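Long-range contacts in Exo-poly-alpha-D-galacturonosidase (Thermotoga maritima, PDB 3JUR), which probably hydrolyses the polygalacturonic acid chains of pectin, acting on them as an exopolygalacturonase of glycoside hydrolase family 28: residues R104-E109 / P212-H217; F192-R197 / H217-E222; I241-C246 / V263-G268; P279-L284 / G308-V313. All coordinates share one frame; numbering follows the deposited sequence.

Contact 1: residues R104-E109 / P212-H217. Unlike the reference sequence in segment 212-217: Ile216 (reference Val).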
loop_
_atom_site.group_PDB
_atom_site.type_symbol
_atom_site.label_atom_id
_atom_site.label_comp_id
_atom_site.label_asym_id
_atom_site.label_seq_id
_atom_site.Cartn_x
_atom_site.Cartn_y
_atom_site.Cartn_z
ATOM N N ARG D 104 -34.406 1.439 36.961
ATOM C CA ARG D 104 -33.088 2.033 36.856
ATOM C C ARG D 104 -33.116 3.163 35.834
ATOM O O ARG D 104 -33.807 3.065 34.821
ATOM C CB ARG D 104 -32.075 0.950 36.460
ATOM C CG ARG D 104 -30.737 1.078 37.165
ATOM C CD ARG D 104 -29.752 0.000 36.757
ATOM N NE ARG D 104 -29.601 -1.010 37.797
ATOM C CZ ARG D 104 -28.477 -1.672 38.048
ATOM N NH1 ARG D 104 -27.374 -1.429 37.341
ATOM N NH2 ARG D 104 -28.451 -2.576 39.016
ATOM N N PHE D 105 -32.397 4.246 36.106
ATOM C CA PHE D 105 -32.241 5.317 35.120
ATOM C C PHE D 105 -30.770 5.662 34.927
ATOM O O PHE D 105 -30.100 6.109 35.858
ATOM C CB PHE D 105 -33.042 6.570 35.505
ATOM C CG PHE D 105 -33.135 7.599 34.399
ATOM C CD1 PHE D 105 -34.217 7.603 33.526
ATOM C CD2 PHE D 105 -32.132 8.558 34.228
ATOM C CE1 PHE D 105 -34.310 8.549 32.510
ATOM C CE2 PHE D 105 -32.212 9.504 33.211
ATOM C CZ PHE D 105 -33.307 9.500 32.351
ATOM N N GLU D 106 -30.286 5.450 33.708
ATOM C CA GLU D 106 -28.877 5.672 33.339
ATOM C C GLU D 106 -27.892 5.189 34.410
ATOM O O GLU D 106 -27.000 5.929 34.847
ATOM C CB GLU D 106 -28.640 7.133 32.920
ATOM C CG GLU D 106 -29.372 7.495 31.619
ATOM C CD GLU D 106 -29.102 8.912 31.129
ATOM O OE1 GLU D 106 -28.981 9.840 31.959
ATOM O OE2 GLU D 106 -29.031 9.101 29.897
ATOM N N GLY D 107 -28.081 3.936 34.827
ATOM C CA GLY D 107 -27.157 3.252 35.728
ATOM C C GLY D 107 -27.379 3.422 37.225
ATOM O O GLY D 107 -26.603 2.893 38.024
ATOM N N ILE D 108 -28.419 4.153 37.616
ATOM C CA ILE D 108 -28.732 4.323 39.042
ATOM C C ILE D 108 -30.144 3.812 39.363
ATOM O O ILE D 108 -31.115 4.185 38.695
ATOM C CB ILE D 108 -28.550 5.800 39.526
ATOM C CG1 ILE D 108 -27.103 6.272 39.323
ATOM C CG2 ILE D 108 -28.944 5.949 41.010
ATOM C CD1 ILE D 108 -26.918 7.776 39.373
ATOM N N GLU D 109 -30.236 2.953 40.380
ATOM C CA GLU D 109 -31.510 2.380 40.814
ATOM C C GLU D 109 -32.417 3.422 41.456
ATOM O O GLU D 109 -31.951 4.324 42.155
ATOM C CB GLU D 109 -31.278 1.239 41.806
ATOM C CG GLU D 109 -30.631 0.006 41.197
ATOM C CD GLU D 109 -30.685 -1.197 42.120
ATOM O OE1 GLU D 109 -30.762 -2.339 41.612
ATOM O OE2 GLU D 109 -30.651 -0.999 43.352
ATOM N N PRO D 212 -39.805 5.089 24.348
ATOM C CA PRO D 212 -39.617 6.261 25.207
ATOM C C PRO D 212 -38.136 6.581 25.402
ATOM O O PRO D 212 -37.735 7.747 25.311
ATOM C CB PRO D 212 -40.256 5.831 26.531
ATOM C CG PRO D 212 -41.313 4.858 26.120
ATOM C CD PRO D 212 -40.694 4.093 24.970
ATOM N N MET D 213 -37.348 5.532 25.635
ATOM C CA MET D 213 -35.919 5.630 25.900
ATOM C C MET D 213 -35.260 4.294 25.487
ATOM O O MET D 213 -35.384 3.893 24.325
ATOM C CB MET D 213 -35.683 5.994 27.371
ATOM C CG MET D 213 -34.288 6.522 27.667
ATOM S SD MET D 213 -34.202 7.288 29.290
ATOM C CE MET D 213 -32.426 7.382 29.519
ATOM N N TRP D 214 -34.591 3.593 26.409
ATOM C CA TRP D 214 -33.901 2.335 26.054
ATOM C C TRP D 214 -34.911 1.246 25.697
ATOM O O TRP D 214 -35.946 1.105 26.367
ATOM C CB TRP D 214 -32.977 1.842 27.173
ATOM C CG TRP D 214 -31.903 2.812 27.621
ATOM C CD1 TRP D 214 -31.618 4.038 27.090
ATOM C CD2 TRP D 214 -30.954 2.603 28.676
ATOM N NE1 TRP D 214 -30.559 4.612 27.755
ATOM C CE2 TRP D 214 -30.133 3.752 28.734
ATOM C CE3 TRP D 214 -30.723 1.558 29.587
ATOM C CZ2 TRP D 214 -29.092 3.885 29.668
ATOM C CZ3 TRP D 214 -29.687 1.685 30.507
ATOM C CH2 TRP D 214 -28.887 2.843 30.545
ATOM N N CYS D 215 -34.618 0.483 24.645
ATOM C CA CYS D 215 -35.609 -0.429 24.070
ATOM C C CYS D 215 -35.678 -1.758 24.807
ATOM O O CYS D 215 -36.738 -2.125 25.315
ATOM C CB CYS D 215 -35.399 -0.626 22.566
ATOM S SG CYS D 215 -35.634 0.886 21.581
ATOM N N ILE D 216 -34.558 -2.471 24.876
ATOM C CA ILE D 216 -34.497 -3.730 25.621
ATOM C C ILE D 216 -33.453 -3.660 26.731
ATOM O O ILE D 216 -32.244 -3.549 26.466
ATOM C CB ILE D 216 -34.251 -4.932 24.702
ATOM C CG1 ILE D 216 -35.401 -5.042 23.691
ATOM C CG2 ILE D 216 -34.114 -6.211 25.535
ATOM C CD1 ILE D 216 -35.386 -6.298 22.856
ATOM N N HIS D 217 -33.930 -3.737 27.971
ATOM C CA HIS D 217 -33.099 -3.435 29.132
ATOM C C HIS D 217 -33.131 -4.541 30.193
ATOM O O HIS D 217 -33.837 -4.417 31.195
ATOM C CB HIS D 217 -33.507 -2.066 29.712
ATOM C CG HIS D 217 -32.567 -1.526 30.748
ATOM N ND1 HIS D 217 -32.929 -0.527 31.627
ATOM C CD2 HIS D 217 -31.287 -1.848 31.052
ATOM C CE1 HIS D 217 -31.914 -0.256 32.425
ATOM N NE2 HIS D 217 -30.904 -1.046 32.097
HETATM O O HOH W 1 -28.841 7.069 28.096
#

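Contact 2: residues F192-R197 / H217-E222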
loop_
_atom_site.group_PDB
_atom_site.type_symbol
_atom_site.label_atom_id
_atom_site.label_comp_id
_atom_site.label_asym_id
_atom_site.label_seq_id
_atom_site.Cartn_x
_atom_site.Cartn_y
_atom_site.Cartn_z
ATOM N N PHE D 192 -38.318 0.670 27.785
ATOM C CA PHE D 192 -39.412 0.013 27.075
ATOM C C PHE D 192 -39.641 -1.391 27.662
ATOM O O PHE D 192 -40.574 -1.597 28.431
ATOM C CB PHE D 192 -39.133 -0.044 25.567
ATOM C CG PHE D 192 -40.353 -0.304 24.711
ATOM C CD1 PHE D 192 -40.509 0.368 23.501
ATOM C CD2 PHE D 192 -41.334 -1.220 25.096
ATOM C CE1 PHE D 192 -41.621 0.136 22.692
ATOM C CE2 PHE D 192 -42.446 -1.465 24.291
ATOM C CZ PHE D 192 -42.592 -0.780 23.087
ATOM N N VAL D 193 -38.780 -2.343 27.303
ATOM C CA VAL D 193 -38.865 -3.704 27.830
ATOM C C VAL D 193 -37.775 -3.892 28.889
ATOM O O VAL D 193 -36.589 -3.732 28.601
ATOM C CB VAL D 193 -38.717 -4.772 26.697
ATOM C CG1 VAL D 193 -38.815 -6.191 27.258
ATOM C CG2 VAL D 193 -39.752 -4.558 25.591
ATOM N N GLN D 194 -38.179 -4.217 30.115
ATOM C CA GLN D 194 -37.222 -4.382 31.205
ATOM C C GLN D 194 -37.466 -5.661 31.988
ATOM O O GLN D 194 -38.570 -5.911 32.468
ATOM C CB GLN D 194 -37.216 -3.159 32.138
ATOM C CG GLN D 194 -36.051 -3.135 33.147
ATOM C CD GLN D 194 -35.999 -1.851 33.971
ATOM O OE1 GLN D 194 -36.771 -1.663 34.914
ATOM N NE2 GLN D 194 -35.075 -0.964 33.618
ATOM N N PHE D 195 -36.422 -6.482 32.068
ATOM C CA PHE D 195 -36.385 -7.648 32.937
ATOM C C PHE D 195 -35.439 -7.303 34.075
ATOM O O PHE D 195 -34.252 -7.044 33.847
ATOM C CB PHE D 195 -35.862 -8.874 32.176
ATOM C CG PHE D 195 -36.673 -9.224 30.957
ATOM C CD1 PHE D 195 -37.799 -10.038 31.066
ATOM C CD2 PHE D 195 -36.311 -8.738 29.697
ATOM C CE1 PHE D 195 -38.566 -10.359 29.945
ATOM C CE2 PHE D 195 -37.070 -9.056 28.568
ATOM C CZ PHE D 195 -38.205 -9.866 28.697
ATOM N N TYR D 196 -35.964 -7.281 35.294
ATOM C CA TYR D 196 -35.176 -6.898 36.466
ATOM C C TYR D 196 -34.942 -8.096 37.384
ATOM O O TYR D 196 -35.894 -8.671 37.928
ATOM C CB TYR D 196 -35.861 -5.757 37.226
ATOM C CG TYR D 196 -34.887 -4.763 37.803
ATOM C CD1 TYR D 196 -34.617 -3.560 37.144
ATOM C CD2 TYR D 196 -34.216 -5.030 38.995
ATOM C CE1 TYR D 196 -33.707 -2.640 37.668
ATOM C CE2 TYR D 196 -33.310 -4.122 39.529
ATOM C CZ TYR D 196 -33.059 -2.930 38.866
ATOM O OH TYR D 196 -32.153 -2.044 39.395
ATOM N N ARG D 197 -33.669 -8.466 37.536
ATOM C CA ARG D 197 -33.241 -9.621 38.334
ATOM C C ARG D 197 -33.958 -10.913 37.912
ATOM O O ARG D 197 -34.539 -11.622 38.742
ATOM C CB ARG D 197 -33.414 -9.359 39.839
ATOM C CG ARG D 197 -32.703 -8.117 40.376
ATOM C CD ARG D 197 -32.677 -8.122 41.908
ATOM N NE ARG D 197 -34.019 -8.083 42.493
ATOM C CZ ARG D 197 -34.449 -7.164 43.359
ATOM N NH1 ARG D 197 -33.644 -6.193 43.770
ATOM N NH2 ARG D 197 -35.687 -7.227 43.831
ATOM N N HIS D 217 -33.930 -3.737 27.971
ATOM C CA HIS D 217 -33.099 -3.435 29.132
ATOM C C HIS D 217 -33.131 -4.541 30.193
ATOM O O HIS D 217 -33.837 -4.417 31.195
ATOM C CB HIS D 217 -33.507 -2.066 29.712
ATOM C CG HIS D 217 -32.567 -1.526 30.748
ATOM N ND1 HIS D 217 -32.929 -0.527 31.627
ATOM C CD2 HIS D 217 -31.287 -1.848 31.052
ATOM C CE1 HIS D 217 -31.914 -0.256 32.425
ATOM N NE2 HIS D 217 -30.904 -1.046 32.097
ATOM N N PRO D 218 -32.372 -5.639 29.969
ATOM C CA PRO D 218 -32.241 -6.634 31.029
ATOM C C PRO D 218 -31.248 -6.155 32.080
ATOM O O PRO D 218 -30.169 -5.646 31.735
ATOM C CB PRO D 218 -31.713 -7.879 30.301
ATOM C CG PRO D 218 -31.080 -7.379 29.056
ATOM C CD PRO D 218 -31.597 -6.000 28.761
ATOM N N VAL D 219 -31.618 -6.310 33.348
ATOM C CA VAL D 219 -30.818 -5.814 34.463
ATOM C C VAL D 219 -30.631 -6.930 35.475
ATOM O O VAL D 219 -31.599 -7.586 35.868
ATOM C CB VAL D 219 -31.490 -4.598 35.168
ATOM C CG1 VAL D 219 -30.600 -4.046 36.283
ATOM C CG2 VAL D 219 -31.838 -3.499 34.168
ATOM N N LEU D 220 -29.384 -7.140 35.886
ATOM C CA LEU D 220 -29.032 -8.119 36.923
ATOM C C LEU D 220 -29.639 -9.484 36.619
ATOM O O LEU D 220 -30.063 -10.223 37.518
ATOM C CB LEU D 220 -29.435 -7.606 38.308
ATOM C CG LEU D 220 -28.657 -6.403 38.846
ATOM C CD1 LEU D 220 -29.415 -5.740 39.984
ATOM C CD2 LEU D 220 -27.262 -6.826 39.298
ATOM N N SER D 221 -29.662 -9.801 35.328
ATOM C CA SER D 221 -30.317 -10.991 34.819
ATOM C C SER D 221 -29.304 -11.993 34.283
ATOM O O SER D 221 -28.183 -11.630 33.903
ATOM C CB SER D 221 -31.325 -10.615 33.731
ATOM O OG SER D 221 -32.425 -9.924 34.299
ATOM N N GLU D 222 -29.719 -13.253 34.245
ATOM C CA GLU D 222 -28.852 -14.340 33.824
ATOM C C GLU D 222 -29.581 -15.280 32.870
ATOM O O GLU D 222 -30.771 -15.572 33.052
ATOM C CB GLU D 222 -28.357 -15.101 35.052
ATOM C CG GLU D 222 -27.145 -15.953 34.799
ATOM C CD GLU D 222 -26.507 -16.445 36.082
ATOM O OE1 GLU D 222 -26.311 -15.619 37.002
ATOM O OE2 GLU D 222 -26.199 -17.654 36.161
#

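Contact 3: residues I241-C246 / V263-G268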
loop_
_atom_site.group_PDB
_atom_site.type_symbol
_atom_site.label_atom_id
_atom_site.label_comp_id
_atom_site.label_asym_id
_atom_site.label_seq_id
_atom_site.Cartn_x
_atom_site.Cartn_y
_atom_site.Cartn_z
ATOM N N ILE D 241 -30.308 -2.441 22.672
ATOM C CA ILE D 241 -30.212 -3.411 23.753
ATOM C C ILE D 241 -29.113 -2.996 24.737
ATOM O O ILE D 241 -27.950 -2.804 24.336
ATOM C CB ILE D 241 -29.951 -4.849 23.233
ATOM C CG1 ILE D 241 -31.034 -5.270 22.226
ATOM C CG2 ILE D 241 -29.890 -5.832 24.406
ATOM C CD1 ILE D 241 -30.727 -6.556 21.479
ATOM N N ASP D 242 -29.505 -2.877 26.013
ATOM C CA ASP D 242 -28.623 -2.488 27.114
ATOM C C ASP D 242 -28.472 -3.576 28.179
ATOM O O ASP D 242 -29.150 -3.520 29.206
ATOM C CB ASP D 242 -29.162 -1.243 27.815
ATOM C CG ASP D 242 -29.346 -0.084 26.885
ATOM O OD1 ASP D 242 -28.530 0.857 26.981
ATOM O OD2 ASP D 242 -30.302 -0.110 26.072
ATOM N N PRO D 243 -27.594 -4.569 27.950
ATOM C CA PRO D 243 -27.361 -5.551 29.013
ATOM C C PRO D 243 -26.645 -4.890 30.198
ATOM O O PRO D 243 -25.482 -4.459 30.062
ATOM C CB PRO D 243 -26.431 -6.583 28.347
ATOM C CG PRO D 243 -26.554 -6.337 26.880
ATOM C CD PRO D 243 -26.809 -4.871 26.743
ATOM N N GLU D 244 -27.331 -4.806 31.337
ATOM C CA GLU D 244 -26.793 -4.130 32.511
ATOM C C GLU D 244 -26.632 -5.069 33.708
ATOM O O GLU D 244 -27.622 -5.549 34.263
ATOM C CB GLU D 244 -27.642 -2.898 32.872
ATOM C CG GLU D 244 -27.026 -2.052 33.977
ATOM C CD GLU D 244 -27.474 -0.601 33.976
ATOM O OE1 GLU D 244 -26.727 0.216 34.558
ATOM O OE2 GLU D 244 -28.551 -0.263 33.413
ATOM N N SER D 245 -25.376 -5.298 34.097
ATOM C CA SER D 245 -24.984 -6.290 35.116
ATOM C C SER D 245 -25.552 -7.688 34.832
ATOM O O SER D 245 -25.960 -8.402 35.748
ATOM C CB SER D 245 -25.330 -5.823 36.536
ATOM O OG SER D 245 -24.505 -4.751 36.944
ATOM N N CYS D 246 -25.575 -8.058 33.555
ATOM C CA CYS D 246 -26.073 -9.361 33.120
ATOM C C CYS D 246 -24.945 -10.357 32.893
ATOM O O CYS D 246 -23.816 -9.970 32.585
ATOM C CB CYS D 246 -26.909 -9.216 31.848
ATOM S SG CYS D 246 -28.461 -8.370 32.148
ATOM N N VAL D 263 -26.016 -1.730 20.560
ATOM C CA VAL D 263 -25.855 -2.725 21.613
ATOM C C VAL D 263 -24.844 -2.153 22.608
ATOM O O VAL D 263 -23.687 -1.912 22.252
ATOM C CB VAL D 263 -25.379 -4.083 21.051
ATOM C CG1 VAL D 263 -25.125 -5.093 22.183
ATOM C CG2 VAL D 263 -26.392 -4.627 20.062
ATOM N N VAL D 264 -25.298 -1.933 23.844
ATOM C CA VAL D 264 -24.524 -1.215 24.859
ATOM C C VAL D 264 -24.433 -2.007 26.139
ATOM O O VAL D 264 -25.432 -2.178 26.827
ATOM C CB VAL D 264 -25.201 0.103 25.299
ATOM C CG1 VAL D 264 -24.159 1.176 25.489
ATOM C CG2 VAL D 264 -26.306 0.524 24.341
ATOM N N ILE D 265 -23.231 -2.431 26.497
ATOM C CA ILE D 265 -23.067 -3.224 27.704
ATOM C C ILE D 265 -22.698 -2.327 28.884
ATOM O O ILE D 265 -21.774 -1.505 28.792
ATOM C CB ILE D 265 -22.065 -4.357 27.489
ATOM C CG1 ILE D 265 -22.541 -5.220 26.318
ATOM C CG2 ILE D 265 -21.954 -5.212 28.746
ATOM C CD1 ILE D 265 -21.453 -5.912 25.604
ATOM N N LYS D 266 -23.446 -2.491 29.976
ATOM C CA LYS D 266 -23.377 -1.612 31.147
ATOM C C LYS D 266 -23.380 -2.416 32.448
ATOM O O LYS D 266 -23.537 -3.642 32.424
ATOM C CB LYS D 266 -24.546 -0.612 31.131
ATOM C CG LYS D 266 -24.650 0.231 29.864
ATOM C CD LYS D 266 -25.851 1.165 29.923
ATOM C CE LYS D 266 -26.015 1.960 28.631
ATOM N NZ LYS D 266 -25.007 3.047 28.485
ATOM N N SER D 267 -23.187 -1.732 33.577
ATOM C CA SER D 267 -23.172 -2.368 34.905
ATOM C C SER D 267 -23.261 -1.361 36.060
ATOM O O SER D 267 -22.642 -1.545 37.121
ATOM C CB SER D 267 -21.941 -3.272 35.079
ATOM O OG SER D 267 -20.740 -2.537 34.944
ATOM N N GLY D 268 -24.042 -0.306 35.859
ATOM C CA GLY D 268 -24.258 0.693 36.901
ATOM C C GLY D 268 -23.291 1.863 36.835
ATOM O O GLY D 268 -22.204 1.769 36.260
#

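Contact 4: residues P279-L284 / G308-V313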
loop_
_atom_site.group_PDB
_atom_site.type_symbol
_atom_site.label_atom_id
_atom_site.label_comp_id
_atom_site.label_asym_id
_atom_site.label_seq_id
_atom_site.Cartn_x
_atom_site.Cartn_y
_atom_site.Cartn_z
ATOM N N PRO D 279 -20.683 -7.256 37.635
ATOM C CA PRO D 279 -20.290 -6.906 36.272
ATOM C C PRO D 279 -21.253 -7.470 35.240
ATOM O O PRO D 279 -21.982 -8.406 35.541
ATOM C CB PRO D 279 -18.912 -7.561 36.126
ATOM C CG PRO D 279 -18.922 -8.709 37.082
ATOM C CD PRO D 279 -19.910 -8.393 38.173
ATOM N N SER D 280 -21.283 -6.883 34.044
ATOM C CA SER D 280 -21.800 -7.592 32.881
ATOM C C SER D 280 -20.650 -8.442 32.362
ATOM O O SER D 280 -19.525 -7.950 32.222
ATOM C CB SER D 280 -22.269 -6.636 31.786
ATOM O OG SER D 280 -23.658 -6.367 31.878
ATOM N N GLU D 281 -20.927 -9.715 32.095
ATOM C CA GLU D 281 -19.887 -10.649 31.682
ATOM C C GLU D 281 -20.463 -11.837 30.918
ATOM O O GLU D 281 -21.608 -12.243 31.144
ATOM C CB GLU D 281 -19.052 -11.120 32.885
ATOM C CG GLU D 281 -19.851 -11.813 33.975
ATOM C CD GLU D 281 -18.991 -12.313 35.125
ATOM O OE1 GLU D 281 -19.570 -12.624 36.201
ATOM O OE2 GLU D 281 -17.753 -12.403 34.950
ATOM N N TYR D 282 -19.656 -12.384 30.011
ATOM C CA TYR D 282 -20.049 -13.513 29.177
ATOM C C TYR D 282 -21.254 -13.155 28.314
ATOM O O TYR D 282 -22.326 -13.753 28.423
ATOM C CB TYR D 282 -20.288 -14.765 30.033
ATOM C CG TYR D 282 -19.030 -15.319 30.666
ATOM C CD1 TYR D 282 -17.960 -15.739 29.877
ATOM C CD2 TYR D 282 -18.916 -15.451 32.054
ATOM C CE1 TYR D 282 -16.796 -16.261 30.446
ATOM C CE2 TYR D 282 -17.753 -15.981 32.635
ATOM C CZ TYR D 282 -16.701 -16.374 31.815
ATOM O OH TYR D 282 -15.551 -16.896 32.362
ATOM N N ILE D 283 -21.059 -12.133 27.483
ATOM C CA ILE D 283 -22.066 -11.641 26.547
ATOM C C ILE D 283 -21.569 -11.925 25.135
ATOM O O ILE D 283 -20.453 -11.529 24.766
ATOM C CB ILE D 283 -22.315 -10.100 26.675
ATOM C CG1 ILE D 283 -22.368 -9.620 28.143
ATOM C CG2 ILE D 283 -23.569 -9.680 25.884
ATOM C CD1 ILE D 283 -23.521 -10.148 28.966
ATOM N N LEU D 284 -22.399 -12.619 24.361
ATOM C CA LEU D 284 -22.085 -12.965 22.988
ATOM C C LEU D 284 -23.020 -12.199 22.056
ATOM O O LEU D 284 -24.241 -12.293 22.175
ATOM C CB LEU D 284 -22.198 -14.484 22.770
ATOM C CG LEU D 284 -21.914 -15.052 21.378
ATOM C CD1 LEU D 284 -20.466 -14.757 20.938
ATOM C CD2 LEU D 284 -22.179 -16.544 21.371
ATOM N N GLY D 308 -18.046 -3.133 36.370
ATOM C CA GLY D 308 -17.141 -3.915 35.535
ATOM C C GLY D 308 -17.840 -4.488 34.312
ATOM O O GLY D 308 -19.043 -4.769 34.344
ATOM N N VAL D 309 -17.087 -4.618 33.222
ATOM C CA VAL D 309 -17.520 -5.342 32.023
ATOM C C VAL D 309 -16.334 -6.186 31.562
ATOM O O VAL D 309 -15.227 -5.668 31.365
ATOM C CB VAL D 309 -17.991 -4.395 30.879
ATOM C CG1 VAL D 309 -18.417 -5.200 29.638
ATOM C CG2 VAL D 309 -19.142 -3.472 31.340
ATOM N N ARG D 310 -16.553 -7.488 31.410
ATOM C CA ARG D 310 -15.483 -8.391 30.974
ATOM C C ARG D 310 -16.049 -9.522 30.126
ATOM O O ARG D 310 -17.243 -9.818 30.213
ATOM C CB ARG D 310 -14.716 -8.965 32.178
ATOM C CG ARG D 310 -15.592 -9.648 33.212
ATOM C CD ARG D 310 -14.874 -10.800 33.896
ATOM N NE ARG D 310 -14.196 -10.394 35.121
ATOM C CZ ARG D 310 -14.491 -10.848 36.340
ATOM N NH1 ARG D 310 -15.459 -11.740 36.527
ATOM N NH2 ARG D 310 -13.807 -10.409 37.385
ATOM N N ASN D 311 -15.189 -10.143 29.320
ATOM C CA ASN D 311 -15.543 -11.318 28.517
ATOM C C ASN D 311 -16.762 -11.107 27.630
ATOM O O ASN D 311 -17.812 -11.734 27.798
ATOM C CB ASN D 311 -15.682 -12.560 29.399
ATOM C CG ASN D 311 -14.405 -12.876 30.138
ATOM O OD1 ASN D 311 -13.312 -12.764 29.577
ATOM N ND2 ASN D 311 -14.529 -13.257 31.405
ATOM N N VAL D 312 -16.603 -10.186 26.691
ATOM C CA VAL D 312 -17.629 -9.893 25.718
ATOM C C VAL D 312 -17.051 -10.221 24.355
ATOM O O VAL D 312 -15.953 -9.760 24.014
ATOM C CB VAL D 312 -18.031 -8.407 25.764
ATOM C CG1 VAL D 312 -18.987 -8.075 24.621
ATOM C CG2 VAL D 312 -18.669 -8.064 27.110
ATOM N N VAL D 313 -17.779 -11.032 23.592
ATOM C CA VAL D 313 -17.397 -11.368 22.233
ATOM C C VAL D 313 -18.473 -10.868 21.273
ATOM O O VAL D 313 -19.651 -11.237 21.394
ATOM C CB VAL D 313 -17.197 -12.895 22.034
ATOM C CG1 VAL D 313 -16.873 -13.214 20.579
ATOM C CG2 VAL D 313 -16.103 -13.445 22.962
#

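Contact 1: residues R104-E109 / P212-H217
Phe105 and Met213 form a Met-aromatic contact, with Met213 SD 3.5 Å from Phe105 CE1. The sulfur lies 4.4 Å from the centroid of the Phe105 ring and 50° off its normal, an oblique approach. Met213 reaches this far because its chain is fully extended, with CG trans to the backbone N (chi1 -163°). Its methyl CE continues past the sulfur to lie 3.6 Å from Phe105 CZ and 3.7 Å from Glu106 CG. Met213 crosses both side chains at about a right angle. With an alanine in place of Phe105, the sulfur and methyl of Met213 would probably lose their aromatic partner, leaving a gap and the thioether end freer to turn.

Further packing comes from Trp214, whose CH2 lies 4.0 Å from Glu106 CA, and from His217, whose CE1 touches Arg104 CB more loosely at 4.2 Å. The indole and imidazole are themselves edge-to-face, with Trp214 CE3 over the centre of the His217 ring.

Polar contact passes through one water. It donates to Glu106 OE2 at 2.7 Å and accepts from Trp214 NE1 at 3.0 Å, lying in the indole plane.

The segment 104-109 is a tight beta hairpin whose type I' turn spans Phe105 to Ile108. Phe105 also leans on Val164 of helix 161-173, and Arg104 on Ile276 of helix 270-276. The hairpin is thus wedged between those helices and the chain leading into strand 216-219, where His217 NE2 bonds Glu244 OE2.

Contact 2: residues F192-R197 / H217-E222
Val219 lies over one face of the Tyr196 ring in a CH-pi contact: Val219 CG1 stands 4.0 Å from the centroid of the Tyr196 ring, 23° off its normal. The other branch, CG2, sits over one face of the His217 ring, toward its rim, so a single valine packs against two rings; the trans placement of CG1 relative to the backbone N (chi1 -177°) divides the branches in this way. Gln194 and His217 run side by side in the same direction, their amide and ring planes 61° apart. Arg197 and Leu220 are likewise alongside, with Arg197 CG 3.9 Å from Leu220 CB.

Beneath these pairs the backbones are parallel, as between successive coils of a beta-helix. His217 N donates to Val193 O at 2.7 Å, and Val219 N to Phe195 O at 2.8 Å, while Phe195 N to His217 O is long and weak. Val219 O is gripped twice, by Arg197 N at 2.8 Å and by Ser221 OG at 2.9 Å, the hydroxyl standing above the carbonyl plane.

Phe195 and Pro218 present apolar groups on one side, Phe195 reaching Val125 and Ile127. The other face is of mixed character: Val219 lies among Gln194, Tyr196 and His217, whose buried polar ends are satisfied by Thr103, Glu109 and Glu244 respectively.

Contact 3: residues I241-C246 / V263-G268
Asp242 and Glu244 bring the flat groups of this contact, and each carboxylate meets the facing chain through its OD1 or OE1. Asp242 OD1 touches Lys266 CE at 3.2 Å and Val264 CG2 at 3.5 Å. The ammonium group lies farther off, with NZ 4.4 Å from Asp242 OD1, and makes its salt bridge to Glu304 instead. Glu244, its CG trans to the backbone N (chi1 -173°) and its chain extended, carries OE1 to within 3.0 Å of Gly268 N in a weak, bent bond (128° at the hydrogen); its other oxygen is taken by His217.

Between the two acids the puckered Pro243 ring brings CD 3.0 Å from Val264 O. Pro243 has no N-H for that carbonyl, but its own O accepts a nearly straight bond from Lys266 N at 2.8 Å. Val264 N bonds Ile241 O before it, and Ser245 N bonds Lys266 O after it, from above the carbonyl plane.

All the touching residues are buried between turns of the right-handed parallel beta-helix expected for family 28. Ile241 and Pro243 rest on Met249 of strand 249-252, Val264 on Val300 of strand 299-301, and Ile265 on Val309 and Val312 of strand 309-320. The loop 241-246 lies along strand 263-265, joined to it by two isolated bridges.

Contact 4: residues P279-L284 / G308-V313
Arg310 has the most surface buried here and meets Glu281 in a salt bridge, with Arg310 NH1 2.9 Å from Glu281 OE2. The oxygen is met on its syn side, the nitrogen lying somewhat out of the carboxylate plane. The two chains run alongside each other, each with CG between its backbone N and carbonyl carbon (chi1 59° in Glu281, 54° in Arg310), and Arg310 bends at chi2 and chi3 to bring NH1 round. A leucine in place of Arg310 would probably leave Glu281 OE2 without its charged mate.

Asn311 lies beside Tyr282, pointing the same way, with Asn311 ND2 3.8 Å from Tyr282 CZ and the amide and ring planes 24° apart; its OD1 bonds Asn340 ND2. Both residues have positive phi, and this bend repeats in register on successive coils of the right-handed parallel beta-helix, as expected for family 28. The strand axes stand 4.8 Å apart and run almost parallel.

At the bend Asn311 O accepts from Ile283 N at 3.3 Å and, weakly, from Tyr282 N. Past it, Ile283 packs alongside Val312, with Ile283 CG1 4.1 Å from Val312 CG2, and Val313 N donates to Ile283 O at 3.0 Å. Tyr282 and Asn311 are covered by Ile14 and Ile10 of helix 6-16, while Val312 reaches across to Ile265.

All four contacts are mainly buried, but contact 3 is the most central, its centre about 5 Å from the chain centre, while contact 4, about 13 Å out, has several partly exposed residues. Contacts 2, 3 and 4 all rest on backbone bonds between neighbouring coils of the beta-helix; contact 3, a loop on a strand, adds buried carboxylates, and contact 4 adds a salt bridge among partly exposed residues. Contact 1 differs, tying a hairpin to a coil by a thioether, an indole and a bridging water. Contacts 1 and 2 share His217, which joins both to contact 3. Contacts 3 and 4 meet where Lys266 O lies 2.8 Å from Ser280 OG; neither contact 1 nor contact 2 touches contact 4.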